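Local structure of vanadium-dependent bromoperoxidase (Corallina officinalis, 1QHB) at residues P106-R109 with A113-L116; F173-S178 with V512-D517; R321-L326 with R545-V550. The protein catalyses the vanadate-dependent bromination of organic substrates with bromide and hydrogen peroxide, working as a homododecamer that also binds one calcium ion per subunit. All coordinates share one frame; numbering follows the deposited sequence.

Interaction 1: P106-R109 with A113-L116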
ATOM      1  N   PRO A 106      32.591 -12.313  50.253  1.00 38.71           N
ATOM      2  CA  PRO A 106      33.284 -11.059  50.063  1.00 35.26           C
ATOM      3  C   PRO A 106      34.141 -10.722  51.263  1.00 33.23           C
ATOM      4  O   PRO A 106      33.966 -11.061  52.430  1.00 38.18           O
ATOM      5  CB  PRO A 106      32.196 -10.023  49.819  1.00 34.86           C
ATOM      6  CG  PRO A 106      30.924 -10.771  49.704  1.00 34.44           C
ATOM      7  CD  PRO A 106      31.123 -12.141  50.264  1.00 35.92           C
ATOM      8  N   ILE A 107      35.243 -10.013  50.959  1.00 25.08           N
ATOM      9  CA  ILE A 107      36.116  -9.543  52.024  1.00 25.71           C
ATOM     10  C   ILE A 107      35.843  -8.045  52.162  1.00 25.64           C
ATOM     11  O   ILE A 107      36.088  -7.244  51.241  1.00 24.66           O
ATOM     12  CB  ILE A 107      37.606  -9.825  51.773  1.00 32.74           C
ATOM     13  CG1 ILE A 107      37.787 -11.347  51.639  1.00 31.06           C
ATOM     14  CG2 ILE A 107      38.452  -9.261  52.898  1.00 20.44           C
ATOM     15  CD1 ILE A 107      39.127 -11.736  51.048  1.00 35.77           C
ATOM     16  N   TRP A 108      35.249  -7.664  53.283  1.00 21.61           N
ATOM     17  CA  TRP A 108      34.812  -6.296  53.463  1.00 20.04           C
ATOM     18  C   TRP A 108      35.865  -5.526  54.235  1.00 20.78           C
ATOM     19  O   TRP A 108      36.657  -6.228  54.885  1.00 23.15           O
ATOM     20  CB  TRP A 108      33.500  -6.280  54.270  1.00 15.11           C
ATOM     21  CG  TRP A 108      32.397  -7.014  53.568  1.00 16.24           C
ATOM     22  CD1 TRP A 108      31.782  -8.154  53.981  1.00 14.63           C
ATOM     23  CD2 TRP A 108      31.759  -6.620  52.352  1.00 15.63           C
ATOM     24  NE1 TRP A 108      30.818  -8.537  53.068  1.00 17.13           N
ATOM     25  CE2 TRP A 108      30.778  -7.576  52.067  1.00 18.50           C
ATOM     26  CE3 TRP A 108      31.943  -5.552  51.469  1.00 17.38           C
ATOM     27  CZ2 TRP A 108      29.968  -7.521  50.925  1.00 15.73           C
ATOM     28  CZ3 TRP A 108      31.171  -5.492  50.339  1.00 14.66           C
ATOM     29  CH2 TRP A 108      30.196  -6.472  50.080  1.00 13.82           C
ATOM     30  N   ARG A 109      35.785  -4.213  54.265  1.00 19.52           N
ATOM     31  CA  ARG A 109      36.719  -3.429  55.058  1.00 18.45           C
ATOM     32  C   ARG A 109      36.292  -3.361  56.523  1.00 24.09           C
ATOM     33  O   ARG A 109      37.125  -3.365  57.447  1.00 25.37           O
ATOM     34  CB  ARG A 109      36.780  -1.984  54.538  1.00 15.42           C
ATOM     35  CG  ARG A 109      37.389  -1.884  53.128  1.00 13.45           C
ATOM     36  CD  ARG A 109      37.263  -0.417  52.652  1.00 22.31           C
ATOM     37  NE  ARG A 109      38.175  -0.237  51.513  1.00 22.39           N
ATOM     38  CZ  ARG A 109      37.898  -0.447  50.237  1.00 29.26           C
ATOM     39  NH1 ARG A 109      36.666  -0.817  49.872  1.00 23.73           N
ATOM     40  NH2 ARG A 109      38.864  -0.250  49.348  1.00 24.28           N
ATOM     41  N   ALA A 113      30.653  -5.439  58.687  1.00 20.66           N
ATOM     42  CA  ALA A 113      30.231  -6.233  57.530  1.00 22.10           C
ATOM     43  C   ALA A 113      30.831  -7.636  57.567  1.00 20.13           C
ATOM     44  O   ALA A 113      30.157  -8.587  57.169  1.00 18.30           O
ATOM     45  CB  ALA A 113      30.684  -5.594  56.206  1.00 16.97           C
ATOM     46  N   ASN A 114      32.089  -7.764  57.977  1.00 20.25           N
ATOM     47  CA  ASN A 114      32.732  -9.081  58.063  1.00 22.94           C
ATOM     48  C   ASN A 114      32.087  -9.915  59.152  1.00 22.11           C
ATOM     49  O   ASN A 114      31.585 -11.015  58.908  1.00 23.32           O
ATOM     50  CB  ASN A 114      34.223  -8.898  58.307  1.00 18.62           C
ATOM     51  CG  ASN A 114      34.943  -8.523  57.026  1.00 21.09           C
ATOM     52  OD1 ASN A 114      34.679  -9.113  55.969  1.00 23.28           O
ATOM     53  ND2 ASN A 114      35.830  -7.548  57.112  1.00 20.26           N
ATOM     54  N   SER A 115      31.876  -9.338  60.323  1.00 22.06           N
ATOM     55  CA  SER A 115      31.155 -10.065  61.377  1.00 25.12           C
ATOM     56  C   SER A 115      29.761 -10.520  60.992  1.00 25.47           C
ATOM     57  O   SER A 115      29.331 -11.533  61.550  1.00 28.33           O
ATOM     58  CB  SER A 115      31.083  -9.170  62.611  1.00 23.16           C
ATOM     59  OG  SER A 115      29.908  -8.394  62.512  1.00 37.59           O
ATOM     60  N   LEU A 116      29.022  -9.880  60.078  1.00 24.41           N
ATOM     61  CA  LEU A 116      27.703 -10.402  59.690  1.00 19.88           C
ATOM     62  C   LEU A 116      27.722 -11.357  58.524  1.00 19.41           C
ATOM     63  O   LEU A 116      26.651 -11.840  58.135  1.00 21.51           O
ATOM     64  CB  LEU A 116      26.811  -9.221  59.289  1.00 21.15           C
ATOM     65  CG  LEU A 116      26.425  -8.248  60.407  1.00 23.30           C
ATOM     66  CD1 LEU A 116      25.968  -6.911  59.856  1.00 22.80           C
ATOM     67  CD2 LEU A 116      25.336  -8.867  61.275  1.00 20.44           C
TER
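The backbone of 106-109 runs as an irregular loop past the short helix 111-115, and the two come closest at Trp-108 and Asn-114, whose CA atoms are 5.8 Å apart. Asn-114 reads both polar backbone atoms of Trp-108 with one amide. Its OD1 accepts from Trp-108 N at 3.1 Å, the donor tilted 21° from the carbonyl plane. Its ND2 gives a shorter bond, 2.7 Å, to Trp-108 O, with ND2 standing above the plane of that carbonyl, 54° out of it. With CG anti to its own carbonyl carbon (chi1 -78°), the amide is carried off the helix to the loop, where two grips fix its rotation. This is a local tie: a helix side chain holds the loop that leads into the helix only a few residues earlier. One residue earlier on the helix, Ala-113 CB sits against the root of the indole, 3.5 Å from Trp-108 CG, and meets the ring obliquely. Pro-106 CB lies over one face of the same indole, 3.4 Å above its plane and offset toward the rim. Further out, Trp-108 NE1 is hydrogen-bonded to Leu-118 O, and Asp-300 of helix 295-302 packs on both Trp-108 and Ala-113.

Interaction 2: F173-S178 with V512-D517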
ATOM      1  N   PHE A 173       7.711  18.107  62.853  1.00 13.02           N
ATOM      2  CA  PHE A 173       7.128  19.086  61.937  1.00 14.79           C
ATOM      3  C   PHE A 173       6.313  20.157  62.655  1.00 19.22           C
ATOM      4  O   PHE A 173       6.417  21.353  62.376  1.00 18.92           O
ATOM      5  CB  PHE A 173       6.192  18.366  60.958  1.00 12.43           C
ATOM      6  CG  PHE A 173       6.958  17.561  59.943  1.00 14.63           C
ATOM      7  CD1 PHE A 173       7.710  18.224  58.991  1.00 14.86           C
ATOM      8  CD2 PHE A 173       6.927  16.186  59.953  1.00 13.42           C
ATOM      9  CE1 PHE A 173       8.436  17.509  58.050  1.00 16.90           C
ATOM     10  CE2 PHE A 173       7.622  15.477  58.977  1.00 10.67           C
ATOM     11  CZ  PHE A 173       8.380  16.128  58.055  1.00 11.56           C
ATOM     12  N   SER A 174       5.496  19.787  63.642  1.00 18.57           N
ATOM     13  CA  SER A 174       4.693  20.753  64.358  1.00 18.92           C
ATOM     14  C   SER A 174       5.497  21.678  65.251  1.00 19.29           C
ATOM     15  O   SER A 174       4.887  22.549  65.876  1.00 19.18           O
ATOM     16  CB  SER A 174       3.655  20.003  65.222  1.00 21.77           C
ATOM     17  OG  SER A 174       2.656  19.430  64.403  1.00 26.03           O
ATOM     18  N   GLU A 175       6.781  21.524  65.412  1.00 15.62           N
ATOM     19  CA  GLU A 175       7.612  22.326  66.280  1.00 19.23           C
ATOM     20  C   GLU A 175       8.714  23.071  65.564  1.00 20.84           C
ATOM     21  O   GLU A 175       9.709  23.440  66.187  1.00 23.80           O
ATOM     22  CB  GLU A 175       8.252  21.397  67.339  1.00 19.12           C
ATOM     23  CG  GLU A 175       7.162  20.875  68.272  1.00 21.47           C
ATOM     24  CD  GLU A 175       7.687  20.041  69.432  1.00 32.23           C
ATOM     25  OE1 GLU A 175       8.783  19.471  69.319  1.00 34.94           O
ATOM     26  OE2 GLU A 175       6.961  19.940  70.451  1.00 36.06           O
ATOM     27  N   PHE A 176       8.564  23.301  64.265  1.00 21.20           N
ATOM     28  CA  PHE A 176       9.549  24.036  63.488  1.00 23.24           C
ATOM     29  C   PHE A 176       9.693  25.464  64.008  1.00 25.20           C
ATOM     30  O   PHE A 176      10.743  26.088  63.898  1.00 27.66           O
ATOM     31  CB  PHE A 176       9.095  24.104  62.024  1.00 17.07           C
ATOM     32  CG  PHE A 176       9.605  23.034  61.123  1.00 18.56           C
ATOM     33  CD1 PHE A 176       9.935  21.778  61.586  1.00 18.45           C
ATOM     34  CD2 PHE A 176       9.714  23.286  59.756  1.00 17.36           C
ATOM     35  CE1 PHE A 176      10.417  20.782  60.751  1.00 19.17           C
ATOM     36  CE2 PHE A 176      10.191  22.313  58.915  1.00 15.95           C
ATOM     37  CZ  PHE A 176      10.527  21.067  59.399  1.00 22.03           C
ATOM     38  N   ASP A 177       8.606  26.063  64.453  1.00 29.09           N
ATOM     39  CA  ASP A 177       8.580  27.427  64.952  1.00 35.33           C
ATOM     40  C   ASP A 177       8.581  27.475  66.472  1.00 36.55           C
ATOM     41  O   ASP A 177       8.367  28.520  67.084  1.00 41.45           O
ATOM     42  CB  ASP A 177       7.365  28.179  64.386  1.00 42.91           C
ATOM     43  CG  ASP A 177       7.794  29.537  63.845  1.00 61.90           C
ATOM     44  OD1 ASP A 177       8.970  29.944  64.015  1.00 65.38           O
ATOM     45  OD2 ASP A 177       6.947  30.231  63.235  1.00 71.12           O
ATOM     46  N   SER A 178       8.839  26.356  67.137  1.00 33.79           N
ATOM     47  CA  SER A 178       8.904  26.312  68.586  1.00 32.38           C
ATOM     48  C   SER A 178      10.285  26.687  69.103  1.00 33.99           C
ATOM     49  O   SER A 178      11.326  26.278  68.590  1.00 35.11           O
ATOM     50  CB  SER A 178       8.534  24.921  69.089  1.00 29.54           C
ATOM     51  OG  SER A 178       9.345  24.528  70.169  1.00 45.31           O
ATOM     52  N   VAL A 512      -0.605  17.339  63.392  1.00 13.56           N
ATOM     53  CA  VAL A 512      -0.330  16.366  64.464  1.00 16.49           C
ATOM     54  C   VAL A 512      -0.032  17.189  65.728  1.00 19.34           C
ATOM     55  O   VAL A 512       0.694  18.166  65.723  1.00 18.00           O
ATOM     56  CB  VAL A 512       0.809  15.419  64.082  1.00 19.37           C
ATOM     57  CG1 VAL A 512       1.207  14.475  65.213  1.00 14.44           C
ATOM     58  CG2 VAL A 512       0.474  14.539  62.860  1.00 12.66           C
ATOM     59  N   ASP A 513      -0.621  16.836  66.854  1.00 19.95           N
ATOM     60  CA  ASP A 513      -0.421  17.531  68.118  1.00 14.95           C
ATOM     61  C   ASP A 513       1.023  17.502  68.574  1.00 15.32           C
ATOM     62  O   ASP A 513       1.801  16.555  68.422  1.00 16.72           O
ATOM     63  CB  ASP A 513      -1.303  16.839  69.155  1.00 22.68           C
ATOM     64  CG  ASP A 513      -1.329  17.549  70.491  1.00 23.20           C
ATOM     65  OD1 ASP A 513      -1.898  18.640  70.566  1.00 28.86           O
ATOM     66  OD2 ASP A 513      -0.754  17.080  71.474  1.00 28.00           O
ATOM     67  N   THR A 514       1.496  18.545  69.186  1.00 16.15           N
ATOM     68  CA  THR A 514       2.855  18.621  69.704  1.00 20.36           C
ATOM     69  C   THR A 514       3.059  17.742  70.956  1.00 23.97           C
ATOM     70  O   THR A 514       4.209  17.361  71.182  1.00 25.43           O
ATOM     71  CB  THR A 514       3.193  20.059  70.135  1.00 24.36           C
ATOM     72  OG1 THR A 514       2.198  20.426  71.112  1.00 26.99           O
ATOM     73  CG2 THR A 514       3.193  21.044  68.985  1.00 17.32           C
ATOM     74  N   ASP A 515       2.032  17.389  71.715  1.00 24.76           N
ATOM     75  CA  ASP A 515       2.214  16.596  72.912  1.00 29.43           C
ATOM     76  C   ASP A 515       1.799  15.143  72.844  1.00 28.97           C
ATOM     77  O   ASP A 515       2.387  14.286  73.482  1.00 30.92           O
ATOM     78  CB  ASP A 515       1.418  17.221  74.095  1.00 34.48           C
ATOM     79  CG  ASP A 515       2.023  18.569  74.472  1.00 48.73           C
ATOM     80  OD1 ASP A 515       3.257  18.628  74.626  1.00 46.98           O
ATOM     81  OD2 ASP A 515       1.254  19.534  74.597  1.00 49.76           O
ATOM     82  N   GLU A 516       0.700  14.852  72.159  1.00 24.34           N
ATOM     83  CA  GLU A 516       0.163  13.514  72.066  1.00 23.73           C
ATOM     84  C   GLU A 516       0.163  12.977  70.641  1.00 21.14           C
ATOM     85  O   GLU A 516       0.196  13.755  69.680  1.00 19.71           O
ATOM     86  CB  GLU A 516      -1.298  13.620  72.510  1.00 23.70           C
ATOM     87  CG  GLU A 516      -1.459  14.142  73.932  1.00 39.42           C
ATOM     88  CD  GLU A 516      -2.893  14.116  74.424  1.00 42.13           C
ATOM     89  OE1 GLU A 516      -3.414  13.029  74.737  1.00 45.27           O
ATOM     90  OE2 GLU A 516      -3.496  15.198  74.492  1.00 43.33           O
ATOM     91  N   ASP A 517      -0.014  11.667  70.501  1.00 17.96           N
ATOM     92  CA  ASP A 517      -0.110  11.087  69.174  1.00 15.02           C
ATOM     93  C   ASP A 517      -1.516  11.255  68.642  1.00 15.27           C
ATOM     94  O   ASP A 517      -2.300  10.299  68.604  1.00 16.44           O
ATOM     95  CB  ASP A 517       0.293   9.621  69.236  1.00 15.45           C
ATOM     96  CG  ASP A 517       0.201   8.957  67.861  1.00 18.03           C
ATOM     97  OD1 ASP A 517       0.419   9.726  66.889  1.00 20.37           O
ATOM     98  OD2 ASP A 517      -0.089   7.770  67.739  1.00 19.57           O
TER
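An Asx turn at Asp-513, in the connection between strands 510-512 and 519-521, presents Val-512 and Thr-514 to the 3-10 segment at Phe-173 and Ser-174. Asp-513 OD2 folds the turn by accepting from two backbone N-H groups: Asp-515 N, from above the carboxylate plane, and Glu-516 N at 2.7 Å on the anti lone pair. Across the contact, Ser-174 OG donates to Val-512 O at 2.7 Å, lying in the carbonyl plane on a lone pair, with a C=O...donor angle of 145°. Thr-514 fills in beside this bond. Its methyl CG2, anti to the carbonyl carbon, comes within 3.8 Å of Ser-174 O and 3.9 Å of Ser-174 CB. Glu-175 crosses Thr-514 at a slant, its extended chain bringing OE2 to 3.8 Å from Thr-514 CB; the other oxygen, OE1, pairs with Lys-180. Arg-321 also holds this loop, its NH1 hydrogen-bonded to Glu-516 O. Asp-515 OD1 stays 5.7 Å from Glu-175 OE2, and the salt bridge to Lys-180 would be expected to ease that like-charge approach. One short, well-directed hydroxyl bond therefore provides the polar link between the two segments, while the methyl of Thr-514 adds van der Waals contact.

Interaction 3: R321-L326 with R545-V550. With PO4 (phosphate ion), chain G.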
ATOM      1  N   ARG A 321       5.331  12.290  62.753  1.00 15.38           N
ATOM      2  CA  ARG A 321       5.721  13.346  63.684  1.00 13.50           C
ATOM      3  C   ARG A 321       7.011  14.061  63.385  1.00 13.46           C
ATOM      4  O   ARG A 321       7.154  15.286  63.472  1.00 11.91           O
ATOM      5  CB  ARG A 321       5.919  12.536  65.011  1.00 15.31           C
ATOM      6  CG  ARG A 321       5.482  13.269  66.229  1.00 17.86           C
ATOM      7  CD  ARG A 321       5.377  12.400  67.502  1.00 21.93           C
ATOM      8  NE  ARG A 321       5.092  13.375  68.565  1.00 16.12           N
ATOM      9  CZ  ARG A 321       3.862  13.878  68.753  1.00 19.50           C
ATOM     10  NH1 ARG A 321       2.733  13.516  68.116  1.00 13.42           N
ATOM     11  NH2 ARG A 321       3.792  14.804  69.722  1.00 18.65           N
ATOM     12  N   THR A 322       8.056  13.262  63.098  1.00 10.51           N
ATOM     13  CA  THR A 322       9.358  13.836  62.849  1.00 11.59           C
ATOM     14  C   THR A 322       9.741  13.678  61.377  1.00 14.62           C
ATOM     15  O   THR A 322       9.155  12.876  60.651  1.00 12.98           O
ATOM     16  CB  THR A 322      10.459  13.166  63.686  1.00 10.39           C
ATOM     17  OG1 THR A 322      10.401  11.741  63.468  1.00 10.06           O
ATOM     18  CG2 THR A 322      10.211  13.308  65.198  1.00  8.02           C
ATOM     19  N   ILE A 323      10.758  14.428  60.974  1.00 13.94           N
ATOM     20  CA  ILE A 323      11.351  14.264  59.645  1.00 14.07           C
ATOM     21  C   ILE A 323      11.727  12.807  59.421  1.00 14.51           C
ATOM     22  O   ILE A 323      11.426  12.257  58.361  1.00 14.04           O
ATOM     23  CB  ILE A 323      12.563  15.199  59.537  1.00 13.32           C
ATOM     24  CG1 ILE A 323      11.996  16.627  59.395  1.00 14.58           C
ATOM     25  CG2 ILE A 323      13.470  14.852  58.369  1.00  8.91           C
ATOM     26  CD1 ILE A 323      13.061  17.674  59.328  1.00 14.89           C
ATOM     27  N   ARG A 324      12.216  12.108  60.446  1.00 11.78           N
ATOM     28  CA  ARG A 324      12.627  10.713  60.325  1.00 11.06           C
ATOM     29  C   ARG A 324      11.428   9.868  59.967  1.00 13.02           C
ATOM     30  O   ARG A 324      11.553   8.933  59.136  1.00 13.88           O
ATOM     31  CB  ARG A 324      13.304  10.216  61.613  1.00  8.85           C
ATOM     32  CG  ARG A 324      13.985   8.848  61.468  1.00 10.35           C
ATOM     33  CD  ARG A 324      14.735   8.399  62.729  1.00 12.84           C
ATOM     34  NE  ARG A 324      15.838   9.330  63.106  1.00 11.23           N
ATOM     35  CZ  ARG A 324      17.022   9.351  62.511  1.00 16.62           C
ATOM     36  NH1 ARG A 324      17.300   8.508  61.511  1.00 12.30           N
ATOM     37  NH2 ARG A 324      17.965  10.210  62.886  1.00 10.25           N
ATOM     38  N   ASP A 325      10.267  10.093  60.581  1.00  9.30           N
ATOM     39  CA  ASP A 325       9.108   9.277  60.238  1.00 12.62           C
ATOM     40  C   ASP A 325       8.736   9.420  58.757  1.00 12.12           C
ATOM     41  O   ASP A 325       8.147   8.472  58.224  1.00 13.02           O
ATOM     42  CB  ASP A 325       7.917   9.629  61.104  1.00 10.63           C
ATOM     43  CG  ASP A 325       8.113   9.372  62.603  1.00 18.54           C
ATOM     44  OD1 ASP A 325       8.966   8.580  62.986  1.00  9.38           O
ATOM     45  OD2 ASP A 325       7.357   9.990  63.402  1.00 14.20           O
ATOM     46  N   LEU A 326       8.860  10.588  58.137  1.00  9.41           N
ATOM     47  CA  LEU A 326       8.533  10.730  56.724  1.00 12.12           C
ATOM     48  C   LEU A 326       9.567   9.939  55.955  1.00 11.85           C
ATOM     49  O   LEU A 326       9.207   9.192  55.052  1.00 12.10           O
ATOM     50  CB  LEU A 326       8.463  12.209  56.293  1.00 12.06           C
ATOM     51  CG  LEU A 326       7.967  12.447  54.876  1.00 17.13           C
ATOM     52  CD1 LEU A 326       6.605  11.779  54.650  1.00  9.73           C
ATOM     53  CD2 LEU A 326       7.942  13.927  54.506  1.00 10.57           C
ATOM     54  N   ARG A 545      12.393  11.425  50.329  1.00 10.33           N
ATOM     55  CA  ARG A 545      13.555  10.647  49.904  1.00 12.27           C
ATOM     56  C   ARG A 545      14.845  11.441  50.143  1.00 12.22           C
ATOM     57  O   ARG A 545      15.881  10.924  50.588  1.00 12.30           O
ATOM     58  CB  ARG A 545      13.495  10.155  48.458  1.00 12.87           C
ATOM     59  CG  ARG A 545      12.247   9.356  48.071  1.00  9.62           C
ATOM     60  CD  ARG A 545      12.272   7.978  48.687  1.00 11.93           C
ATOM     61  NE  ARG A 545      13.272   7.195  47.978  1.00 10.71           N
ATOM     62  CZ  ARG A 545      13.682   5.959  48.325  1.00 11.12           C
ATOM     63  NH1 ARG A 545      13.120   5.422  49.375  1.00 10.39           N
ATOM     64  NH2 ARG A 545      14.602   5.383  47.589  1.00  7.14           N
ATOM     65  N   ASN A 546      14.760  12.747  50.034  1.00  8.68           N
ATOM     66  CA  ASN A 546      15.811  13.695  50.315  1.00 11.58           C
ATOM     67  C   ASN A 546      16.126  13.701  51.803  1.00 12.73           C
ATOM     68  O   ASN A 546      17.294  13.562  52.170  1.00 12.29           O
ATOM     69  CB  ASN A 546      15.362  15.106  49.904  1.00  8.95           C
ATOM     70  CG  ASN A 546      15.222  15.295  48.409  1.00 16.11           C
ATOM     71  OD1 ASN A 546      15.227  14.342  47.665  1.00 12.85           O
ATOM     72  ND2 ASN A 546      15.081  16.527  47.917  1.00 12.70           N
ATOM     73  N   MET A 547      15.076  13.654  52.631  1.00 11.47           N
ATOM     74  CA  MET A 547      15.237  13.608  54.092  1.00 12.27           C
ATOM     75  C   MET A 547      15.899  12.323  54.543  1.00 14.10           C
ATOM     76  O   MET A 547      16.587  12.254  55.560  1.00 15.09           O
ATOM     77  CB  MET A 547      13.830  13.737  54.694  1.00 11.55           C
ATOM     78  CG  MET A 547      13.317  15.196  54.603  1.00  7.32           C
ATOM     79  SD  MET A 547      11.597  15.236  55.139  1.00 12.46           S
ATOM     80  CE  MET A 547      11.414  17.033  55.236  1.00 10.88           C
ATOM     81  N   ALA A 548      15.745  11.248  53.736  1.00 11.22           N
ATOM     82  CA  ALA A 548      16.413   9.979  54.045  1.00 10.29           C
ATOM     83  C   ALA A 548      17.844  10.067  53.543  1.00  7.78           C
ATOM     84  O   ALA A 548      18.639   9.259  53.971  1.00 10.19           O
ATOM     85  CB  ALA A 548      15.724   8.774  53.442  1.00  7.67           C
ATOM     86  N   GLY A 549      18.143  11.057  52.703  1.00  7.97           N
ATOM     87  CA  GLY A 549      19.552  11.224  52.235  1.00  7.86           C
ATOM     88  C   GLY A 549      19.784  10.601  50.860  1.00 11.13           C
ATOM     89  O   GLY A 549      20.943  10.504  50.434  1.00 10.35           O
ATOM     90  N   VAL A 550      18.734  10.159  50.154  1.00  9.13           N
ATOM     91  CA  VAL A 550      18.929   9.416  48.929  1.00 12.51           C
ATOM     92  C   VAL A 550      18.642  10.134  47.631  1.00 13.96           C
ATOM     93  O   VAL A 550      18.811   9.518  46.547  1.00 14.08           O
ATOM     94  CB  VAL A 550      18.175   8.049  48.941  1.00 10.74           C
ATOM     95  CG1 VAL A 550      18.618   7.244  50.160  1.00  8.68           C
ATOM     96  CG2 VAL A 550      16.660   8.237  48.957  1.00  7.96           C
TER
HETATM   97  P   PO4 G3000      14.146   6.213  44.222  1.00 11.64           P
HETATM   98  O1  PO4 G3000      15.362   6.302  45.075  1.00 14.53           O
HETATM   99  O2  PO4 G3000      13.070   7.130  44.695  1.00 15.34           O
HETATM  100  O3  PO4 G3000      13.663   4.822  44.217  1.00 17.49           O
HETATM  101  O4  PO4 G3000      14.574   6.636  42.837  1.00 15.84           O
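Met-547 leaves its helix with CG anti to the carbonyl carbon (chi1 -75°) and then runs extended through CE, which carries SD across to Ile-323 and Leu-326. The CG2 methyl of Ile-323 lies 3.8 Å from Met-547 SD, the two side chains crossing at about a right angle. Leu-326 CD2 reaches the same sulfur at 3.9 Å, one helical turn further on, so the thioether is touched by both branched residues. The contact joins the start of one helix to the end of another: 323-332 opens with a capping box of Thr-322 and Asp-325, its bonds weak, and 530-548 closes in a Schellman motif at Gly-549. Just before that end, Arg-545 bends at its second and third torsions to bring its guanidinium to the phosphate. Its NH2 donates to PO4 O1 at 2.8 Å near the guanidinium plane, and NE adds a weak bond to PO4 O2; Val-550 CG2 covers one face. Lys-398, Arg-406, Ser-483, Gly-484, His-485 and His-551 complete the anion site by hydrogen bonds. Phosphate thus occupies the vanadate pocket, its charge probably balanced in part by Lys-398, Arg-406 and Arg-545, while the apolar grip on Met-547 ties the helix bearing Arg-545 to helix 323-332.

In the fold
Interaction 1 closes first along the chain and stands apart: its centre is 41 Å from that of interaction 2 and 28 Å from that of interaction 3. It lies toward the outside of the subunit, where Leu-116 packs on Lys-256 of a neighbouring subunit. Interactions 2 and 3 have centres 16 Å apart, touch, and interleave in sequence, 173-178 and 321-326 being followed by 512-517 and 545-550. Arg-321 joins them: its backbone O takes Phe-173 N at 2.9 Å, a probable hydrogen bond. Interactions 2 and 3 thus form one continuous set of contacts from the turn at 512-517 to the end of helix 530-548, which carries Arg-545 of the vanadate site.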